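Local coordinates for HRDC domain-containing protein (Bifidobacterium adolescentis ATCC 15703, PDB 3CYM) that probably acts as a 3'-5' exonuclease on nucleic acids, as expected of a ribonuclease D-like protein, though its function has not been established, at residues R117-G129 / L179-M193. Sequence-based numbering, arbitrary orientation.
Sequences RLFDTEIAARLLG and LETKMRAELKRQGKM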
ATOM      1  N   ARG A 117      11.615 -16.163  -2.906  1.00 21.68           N
ATOM      2  CA  ARG A 117      11.546 -16.310  -1.459  1.00 18.38           C
ATOM      3  C   ARG A 117      11.446 -14.916  -0.832  1.00 18.86           C
ATOM      4  O   ARG A 117      11.889 -13.927  -1.424  1.00 12.41           O
ATOM      5  CB  ARG A 117      12.769 -17.070  -0.919  1.00 23.78           C
ATOM      6  CG  ARG A 117      12.716 -18.592  -1.151  1.00 26.66           C
ATOM      7  CD  ARG A 117      13.848 -19.350  -0.476  1.00 33.05           C
ATOM      8  NE  ARG A 117      15.159 -19.022  -1.037  1.00 35.76           N
ATOM      9  CZ  ARG A 117      16.319 -19.466  -0.557  1.00 38.46           C
ATOM     10  NH1 ARG A 117      17.457 -19.104  -1.137  1.00 38.90           N
ATOM     11  NH2 ARG A 117      16.349 -20.271   0.500  1.00 36.94           N
ATOM     12  N   LEU A 118      10.858 -14.845   0.356  1.00 16.91           N
ATOM     13  CA  LEU A 118      10.623 -13.573   1.029  1.00 16.92           C
ATOM     14  C   LEU A 118      10.903 -13.647   2.514  1.00 14.60           C
ATOM     15  O   LEU A 118      10.582 -14.636   3.165  1.00 17.48           O
ATOM     16  CB  LEU A 118       9.172 -13.133   0.818  1.00 15.71           C
ATOM     17  CG  LEU A 118       8.693 -11.775   1.330  1.00 16.06           C
ATOM     18  CD1 LEU A 118       9.333 -10.653   0.525  1.00  9.59           C
ATOM     19  CD2 LEU A 118       7.185 -11.725   1.228  1.00 12.11           C
ATOM     20  N   PHE A 119      11.527 -12.599   3.040  1.00 18.97           N
ATOM     21  CA  PHE A 119      11.486 -12.318   4.462  1.00 15.00           C
ATOM     22  C   PHE A 119      10.919 -10.921   4.613  1.00 21.89           C
ATOM     23  O   PHE A 119      11.535  -9.944   4.186  1.00 22.21           O
ATOM     24  CB  PHE A 119      12.867 -12.409   5.111  1.00 16.73           C
ATOM     25  CG  PHE A 119      12.832 -12.327   6.609  1.00 19.22           C
ATOM     26  CD1 PHE A 119      12.811 -13.476   7.374  1.00 19.63           C
ATOM     27  CD2 PHE A 119      12.814 -11.093   7.264  1.00 23.44           C
ATOM     28  CE1 PHE A 119      12.755 -13.406   8.769  1.00 18.91           C
ATOM     29  CE2 PHE A 119      12.766 -11.018   8.652  1.00 21.18           C
ATOM     30  CZ  PHE A 119      12.741 -12.174   9.402  1.00 18.49           C
ATOM     31  N   ASP A 120       9.740 -10.827   5.218  1.00 19.57           N
ATOM     32  CA  ASP A 120       9.120  -9.530   5.458  1.00 17.25           C
ATOM     33  C   ASP A 120       9.455  -9.051   6.877  1.00 14.39           C
ATOM     34  O   ASP A 120       8.985  -9.626   7.863  1.00 18.06           O
ATOM     35  CB  ASP A 120       7.605  -9.603   5.206  1.00 14.89           C
ATOM     36  CG  ASP A 120       6.943  -8.235   5.068  1.00 21.54           C
ATOM     37  OD1 ASP A 120       7.369  -7.246   5.704  1.00 23.91           O
ATOM     38  OD2 ASP A 120       5.942  -8.162   4.328  1.00 18.42           O
ATOM     39  N   THR A 121      10.265  -7.995   6.977  1.00 12.72           N
ATOM     40  CA  THR A 121      10.693  -7.491   8.287  1.00 11.21           C
ATOM     41  C   THR A 121       9.556  -6.808   9.051  1.00 12.96           C
ATOM     42  O   THR A 121       9.627  -6.687  10.265  1.00 17.07           O
ATOM     43  CB  THR A 121      11.917  -6.533   8.217  1.00 14.59           C
ATOM     44  OG1 THR A 121      11.659  -5.478   7.285  1.00 10.49           O
ATOM     45  CG2 THR A 121      13.182  -7.272   7.818  1.00 12.09           C
ATOM     46  N   GLU A 122       8.518  -6.354   8.346  1.00 12.53           N
ATOM     47  CA  GLU A 122       7.374  -5.787   9.030  1.00 17.92           C
ATOM     48  C   GLU A 122       6.539  -6.910   9.609  1.00 15.17           C
ATOM     49  O   GLU A 122       6.190  -6.864  10.777  1.00 20.79           O
ATOM     50  CB  GLU A 122       6.523  -4.874   8.135  1.00 19.45           C
ATOM     51  CG  GLU A 122       5.274  -4.344   8.859  1.00 22.54           C
ATOM     52  CD  GLU A 122       4.729  -3.041   8.305  1.00 28.76           C
ATOM     53  OE1 GLU A 122       3.579  -3.051   7.829  1.00 29.34           O
ATOM     54  OE2 GLU A 122       5.438  -2.011   8.355  1.00 30.48           O
ATOM     55  N   ILE A 123       6.247  -7.924   8.799  1.00 14.87           N
ATOM     56  CA  ILE A 123       5.467  -9.075   9.256  1.00 13.28           C
ATOM     57  C   ILE A 123       6.110  -9.768  10.466  1.00 16.87           C
ATOM     58  O   ILE A 123       5.434 -10.042  11.468  1.00 19.29           O
ATOM     59  CB  ILE A 123       5.190 -10.058   8.091  1.00 14.62           C
ATOM     60  CG1 ILE A 123       4.194  -9.428   7.107  1.00  8.85           C
ATOM     61  CG2 ILE A 123       4.687 -11.397   8.610  1.00 11.78           C
ATOM     62  CD1 ILE A 123       3.832 -10.298   5.918  1.00 20.70           C
ATOM     63  N   ALA A 124       7.418 -10.014  10.374  1.00 15.24           N
ATOM     64  CA  ALA A 124       8.209 -10.568  11.475  1.00 15.16           C
ATOM     65  C   ALA A 124       8.169  -9.713  12.748  1.00 17.57           C
ATOM     66  O   ALA A 124       8.008 -10.246  13.839  1.00 20.11           O
ATOM     67  CB  ALA A 124       9.643 -10.791  11.032  1.00 17.74           C
ATOM     68  N   ALA A 125       8.283  -8.395  12.609  1.00 18.79           N
ATOM     69  CA  ALA A 125       8.212  -7.495  13.774  1.00 18.64           C
ATOM     70  C   ALA A 125       6.880  -7.571  14.521  1.00 14.67           C
ATOM     71  O   ALA A 125       6.863  -7.556  15.748  1.00 15.98           O
ATOM     72  CB  ALA A 125       8.509  -6.061  13.363  1.00 17.56           C
ATOM     73  N   ARG A 126       5.785  -7.666  13.768  1.00 15.60           N
ATOM     74  CA  ARG A 126       4.418  -7.775  14.304  0.50 14.94           C
ATOM     75  C   ARG A 126       4.217  -9.073  15.075  1.00 13.92           C
ATOM     76  O   ARG A 126       3.696  -9.085  16.189  1.00 19.37           O
ATOM     77  CB  ARG A 126       3.386  -7.766  13.169  0.50 17.32           C
ATOM     78  CG  ARG A 126       3.498  -6.656  12.164  0.50 20.00           C
ATOM     79  CD  ARG A 126       2.868  -5.398  12.659  0.50 21.34           C
ATOM     80  NE  ARG A 126       1.413  -5.375  12.556  0.50 23.45           N
ATOM     81  CZ  ARG A 126       0.582  -5.474  13.591  0.50 24.70           C
ATOM     82  NH1 ARG A 126      -0.729  -5.437  13.391  0.50 26.71           N
ATOM     83  NH2 ARG A 126       1.051  -5.617  14.821  0.50 16.43           N
ATOM     84  N   LEU A 127       4.621 -10.185  14.456  1.00 12.21           N
ATOM     85  CA  LEU A 127       4.568 -11.509  15.110  1.00 17.65           C
ATOM     86  C   LEU A 127       5.355 -11.521  16.420  1.00 17.58           C
ATOM     87  O   LEU A 127       4.906 -12.095  17.409  1.00 18.60           O
ATOM     88  CB  LEU A 127       5.085 -12.610  14.186  1.00 19.98           C
ATOM     89  CG  LEU A 127       4.181 -13.103  13.049  1.00 15.84           C
ATOM     90  CD1 LEU A 127       5.049 -13.790  12.027  1.00 13.25           C
ATOM     91  CD2 LEU A 127       3.107 -14.052  13.547  1.00 22.56           C
ATOM     92  N   LEU A 128       6.510 -10.854  16.411  1.00 20.29           N
ATOM     93  CA  LEU A 128       7.364 -10.655  17.586  1.00 23.57           C
ATOM     94  C   LEU A 128       6.745  -9.741  18.642  1.00 24.41           C
ATOM     95  O   LEU A 128       7.235  -9.663  19.769  1.00 29.95           O
ATOM     96  CB  LEU A 128       8.708 -10.067  17.146  1.00 20.62           C
ATOM     97  CG  LEU A 128       9.961 -10.947  17.091  1.00 25.11           C
ATOM     98  CD1 LEU A 128       9.620 -12.428  17.053  1.00 21.22           C
ATOM     99  CD2 LEU A 128      10.821 -10.555  15.894  1.00 18.01           C
ATOM    100  N   GLY A 129       5.695  -9.024  18.265  1.00 23.38           N
ATOM    101  CA  GLY A 129       4.961  -8.203  19.204  1.00 27.32           C
ATOM    102  C   GLY A 129       5.359  -6.745  19.197  1.00 27.66           C
ATOM    103  O   GLY A 129       4.931  -5.997  20.072  1.00 32.59           O
ATOM    104  N   LEU A 179      19.013  -6.925   9.623  1.00 24.95           N
ATOM    105  CA  LEU A 179      17.703  -7.029  10.267  1.00 24.78           C
ATOM    106  C   LEU A 179      17.190  -8.455  10.243  1.00 22.36           C
ATOM    107  O   LEU A 179      16.870  -9.004  11.297  1.00 25.65           O
ATOM    108  CB  LEU A 179      16.673  -6.120   9.601  1.00 24.44           C
ATOM    109  CG  LEU A 179      16.379  -4.752  10.210  1.00 28.13           C
ATOM    110  CD1 LEU A 179      15.125  -4.199   9.539  1.00 21.46           C
ATOM    111  CD2 LEU A 179      16.223  -4.812  11.737  1.00 25.08           C
ATOM    112  N   GLU A 180      17.143  -9.043   9.043  1.00 19.76           N
ATOM    113  CA  GLU A 180      16.695 -10.425   8.833  1.00 14.91           C
ATOM    114  C   GLU A 180      17.396 -11.410   9.770  1.00 17.10           C
ATOM    115  O   GLU A 180      16.736 -12.247  10.379  1.00 24.03           O
ATOM    116  CB  GLU A 180      16.890 -10.861   7.371  1.00  9.72           C
ATOM    117  CG  GLU A 180      16.801 -12.385   7.197  1.00 18.87           C
ATOM    118  CD  GLU A 180      17.019 -12.898   5.787  1.00 24.12           C
ATOM    119  OE1 GLU A 180      16.326 -13.866   5.408  1.00 32.56           O
ATOM    120  OE2 GLU A 180      17.880 -12.362   5.063  1.00 29.18           O
ATOM    121  N   THR A 181      18.722 -11.285   9.877  1.00 20.14           N
ATOM    122  CA  THR A 181      19.566 -12.159  10.705  1.00 21.18           C
ATOM    123  C   THR A 181      19.146 -12.145  12.182  1.00 22.82           C
ATOM    124  O   THR A 181      18.843 -13.200  12.738  1.00 19.06           O
ATOM    125  CB  THR A 181      21.075 -11.811  10.545  1.00 23.53           C
ATOM    126  OG1 THR A 181      21.429 -11.848   9.156  1.00 24.19           O
ATOM    127  CG2 THR A 181      21.952 -12.798  11.297  1.00 24.08           C
ATOM    128  N   LYS A 182      19.108 -10.952  12.785  1.00 23.36           N
ATOM    129  CA  LYS A 182      18.639 -10.754  14.168  1.00 25.71           C
ATOM    130  C   LYS A 182      17.195 -11.203  14.380  1.00 27.83           C
ATOM    131  O   LYS A 182      16.883 -11.816  15.399  1.00 31.62           O
ATOM    132  CB  LYS A 182      18.751  -9.278  14.583  1.00 25.73           C
ATOM    133  CG  LYS A 182      20.164  -8.782  14.848  1.00 32.66           C
ATOM    134  CD  LYS A 182      20.678  -9.182  16.230  1.00 43.89           C
ATOM    135  CE  LYS A 182      22.102  -8.668  16.478  1.00 45.08           C
ATOM    136  NZ  LYS A 182      23.121  -9.408  15.680  1.00 47.14           N
ATOM    137  N   MET A 183      16.323 -10.884  13.424  1.00 24.65           N
ATOM    138  CA  MET A 183      14.896 -11.177  13.553  1.00 21.04           C
ATOM    139  C   MET A 183      14.564 -12.663  13.370  1.00 21.87           C
ATOM    140  O   MET A 183      13.608 -13.150  13.964  1.00 22.65           O
ATOM    141  CB  MET A 183      14.054 -10.303  12.610  1.00 22.36           C
ATOM    142  CG  MET A 183      14.145  -8.782  12.868  1.00 17.67           C
ATOM    143  SD  MET A 183      13.073  -7.840  11.761  1.00  9.36           S
ATOM    144  CE  MET A 183      11.575  -8.145  12.613  1.00 16.00           C
ATOM    145  N   ARG A 184      15.355 -13.371  12.561  1.00 23.02           N
ATOM    146  CA  ARG A 184      15.250 -14.832  12.442  1.00 23.48           C
ATOM    147  C   ARG A 184      15.630 -15.522  13.739  1.00 22.68           C
ATOM    148  O   ARG A 184      14.931 -16.435  14.183  1.00 22.91           O
ATOM    149  CB  ARG A 184      16.130 -15.374  11.313  1.00 22.22           C
ATOM    150  CG  ARG A 184      15.457 -15.373   9.972  1.00 21.23           C
ATOM    151  CD  ARG A 184      16.330 -15.964   8.887  1.00 22.39           C
ATOM    152  NE  ARG A 184      15.816 -15.592   7.566  1.00 28.56           N
ATOM    153  CZ  ARG A 184      14.955 -16.317   6.854  1.00 22.71           C
ATOM    154  NH1 ARG A 184      14.518 -17.480   7.314  1.00 12.13           N
ATOM    155  NH2 ARG A 184      14.540 -15.881   5.670  1.00 23.11           N
ATOM    156  N   ALA A 185      16.736 -15.074  14.335  1.00 22.97           N
ATOM    157  CA  ALA A 185      17.224 -15.602  15.611  1.00 25.08           C
ATOM    158  C   ALA A 185      16.192 -15.426  16.715  1.00 22.63           C
ATOM    159  O   ALA A 185      15.960 -16.346  17.493  1.00 31.85           O
ATOM    160  CB  ALA A 185      18.559 -14.947  15.999  1.00 24.90           C
ATOM    161  N   GLU A 186      15.558 -14.255  16.750  1.00 25.33           N
ATOM    162  CA  GLU A 186      14.492 -13.950  17.707  1.00 24.89           C
ATOM    163  C   GLU A 186      13.182 -14.709  17.455  1.00 22.49           C
ATOM    164  O   GLU A 186      12.539 -15.159  18.409  1.00 25.45           O
ATOM    165  CB  GLU A 186      14.240 -12.440  17.749  1.00 27.22           C
ATOM    166  CG  GLU A 186      13.297 -11.961  18.864  1.00 37.33           C
ATOM    167  CD  GLU A 186      13.758 -12.345  20.270  1.00 43.64           C
ATOM    168  OE1 GLU A 186      12.892 -12.701  21.102  1.00 46.88           O
ATOM    169  OE2 GLU A 186      14.973 -12.290  20.550  1.00 38.48           O
ATOM    170  N   LEU A 187      12.777 -14.843  16.192  1.00 22.37           N
ATOM    171  CA  LEU A 187      11.582 -15.640  15.860  1.00 19.93           C
ATOM    172  C   LEU A 187      11.749 -17.089  16.307  1.00 20.04           C
ATOM    173  O   LEU A 187      10.827 -17.677  16.883  1.00 24.07           O
ATOM    174  CB  LEU A 187      11.256 -15.585  14.363  1.00 20.58           C
ATOM    175  CG  LEU A 187      10.508 -14.349  13.835  1.00 22.66           C
ATOM    176  CD1 LEU A 187      10.821 -14.129  12.375  1.00 17.97           C
ATOM    177  CD2 LEU A 187       9.010 -14.465  14.039  1.00 21.02           C
ATOM    178  N   LYS A 188      12.932 -17.646  16.048  1.00 21.06           N
ATOM    179  CA  LYS A 188      13.272 -19.016  16.429  1.00 23.50           C
ATOM    180  C   LYS A 188      13.225 -19.198  17.944  1.00 25.47           C
ATOM    181  O   LYS A 188      12.695 -20.196  18.436  1.00 28.47           O
ATOM    182  CB  LYS A 188      14.648 -19.401  15.874  1.00 21.82           C
ATOM    183  CG  LYS A 188      14.618 -19.787  14.409  1.00 25.59           C
ATOM    184  CD  LYS A 188      15.997 -19.802  13.780  1.00 34.53           C
ATOM    185  CE  LYS A 188      15.885 -19.938  12.258  1.00 41.88           C
ATOM    186  NZ  LYS A 188      17.162 -19.669  11.536  1.00 40.11           N
ATOM    187  N   ARG A 189      13.745 -18.216  18.676  1.00 26.32           N
ATOM    188  CA  ARG A 189      13.742 -18.268  20.135  1.00 30.24           C
ATOM    189  C   ARG A 189      12.344 -18.046  20.739  1.00 29.13           C
ATOM    190  O   ARG A 189      12.040 -18.576  21.804  1.00 31.96           O
ATOM    191  CB  ARG A 189      14.820 -17.339  20.722  1.00 30.15           C
ATOM    192  CG  ARG A 189      14.373 -15.953  21.156  1.00 40.14           C
ATOM    193  CD  ARG A 189      14.465 -15.823  22.670  1.00 44.46           C
ATOM    194  NE  ARG A 189      15.026 -14.531  23.074  1.00 55.10           N
ATOM    195  CZ  ARG A 189      16.328 -14.237  23.094  1.00 59.14           C
ATOM    196  NH1 ARG A 189      17.237 -15.137  22.727  1.00 54.46           N
ATOM    197  NH2 ARG A 189      16.726 -13.031  23.482  1.00 60.85           N
ATOM    198  N   GLN A 190      11.490 -17.298  20.038  1.00 26.28           N
ATOM    199  CA  GLN A 190      10.095 -17.136  20.446  1.00 23.65           C
ATOM    200  C   GLN A 190       9.215 -18.275  19.921  1.00 22.37           C
ATOM    201  O   GLN A 190       8.035 -18.354  20.255  1.00 21.93           O
ATOM    202  CB  GLN A 190       9.535 -15.784  19.986  1.00 22.62           C
ATOM    203  CG  GLN A 190       9.922 -14.583  20.857  1.00 26.17           C
ATOM    204  CD  GLN A 190       9.010 -13.367  20.627  1.00 38.93           C
ATOM    205  OE1 GLN A 190       7.867 -13.502  20.179  1.00 39.42           O
ATOM    206  NE2 GLN A 190       9.514 -12.178  20.943  1.00 38.97           N
ATOM    207  N   GLY A 191       9.796 -19.144  19.099  1.00 22.18           N
ATOM    208  CA  GLY A 191       9.100 -20.282  18.517  1.00 22.33           C
ATOM    209  C   GLY A 191       8.043 -19.893  17.497  1.00 27.20           C
ATOM    210  O   GLY A 191       7.032 -20.590  17.361  1.00 25.03           O
ATOM    211  N   LYS A 192       8.277 -18.783  16.792  1.00 22.91           N
ATOM    212  CA  LYS A 192       7.341 -18.269  15.787  1.00 18.30           C
ATOM    213  C   LYS A 192       7.872 -18.333  14.340  1.00 21.95           C
ATOM    214  O   LYS A 192       7.252 -17.769  13.435  1.00 16.76           O
ATOM    215  CB  LYS A 192       6.896 -16.834  16.132  1.00 15.53           C
ATOM    216  CG  LYS A 192       6.371 -16.677  17.555  1.00 18.02           C
ATOM    217  CD  LYS A 192       5.742 -15.326  17.787  1.00 17.48           C
ATOM    218  CE  LYS A 192       5.116 -15.272  19.161  1.00 13.60           C
ATOM    219  NZ  LYS A 192       4.896 -13.878  19.592  1.00 18.07           N
ATOM    220  N   MET A 193       8.991 -19.038  14.127  1.00 24.33           N
ATOM    221  CA  MET A 193       9.661 -19.081  12.819  1.00 20.26           C
ATOM    222  C   MET A 193       8.806 -19.714  11.714  1.00 24.86           C
ATOM    223  O   MET A 193       8.796 -19.212  10.591  1.00 22.69           O
ATOM    224  CB  MET A 193      11.056 -19.728  12.916  1.00 18.17           C
ATOM    225  CG  MET A 193      12.021 -19.492  11.727  1.00 18.69           C
ATOM    226  SD  MET A 193      12.490 -17.790  11.221  1.00 14.88           S
ATOM    227  CE  MET A 193      11.532 -17.618   9.727  1.00 14.28           C
TER
HETATM  228  O   HOH W   1      12.192 -16.849   4.437  1.00 27.71           O
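E180 CG sits over one face of the F119 ring, 4.1 Å from its centroid, a CH-pi contact. With CG anti to the backbone N (chi1 -171°), the ring reaches from strand 117-120 across helix 179-190, and its CZ meets M183 CB and L187 CD1. R184 slides past the ring in the opposite direction, laying its guanidinium face on CD1, with NH2 3.4 Å from that carbon and the two planes 41° apart. NE and NH2 both grip E180 OE1, NH2 at 2.7 Å, while a water links NH2 to L118 O. Cutting R184 back to alanine is likely to leave E180 OE1 without its charged mate, open a gap beside F119 CD1 and cost the water its link to NH2. Farther along, M183, bent at chi3, brings CE to A125 N and T121 O of the backbone and to A124 CB (3.6 Å). L128 sets CD1 against L187 CD2 (3.7 Å) and Q190 OE1; its CG and CD2 lie against E186 CG, and CD2 also reaches M183 CE. Just beyond, K192 NZ donates to L127 O at 2.8 Å and also bonds Q190 OE1 and T380 O. Helices 121-127 and 179-190 run 33° apart. The contacts extend from strand 117-120, outermost in the mixed sheet within this chain, to the helices' C-terminal ends, where G129 and G191 each form a Schellman motif: helices packed beside the sheet edge in an RNase H-like exonuclease fold.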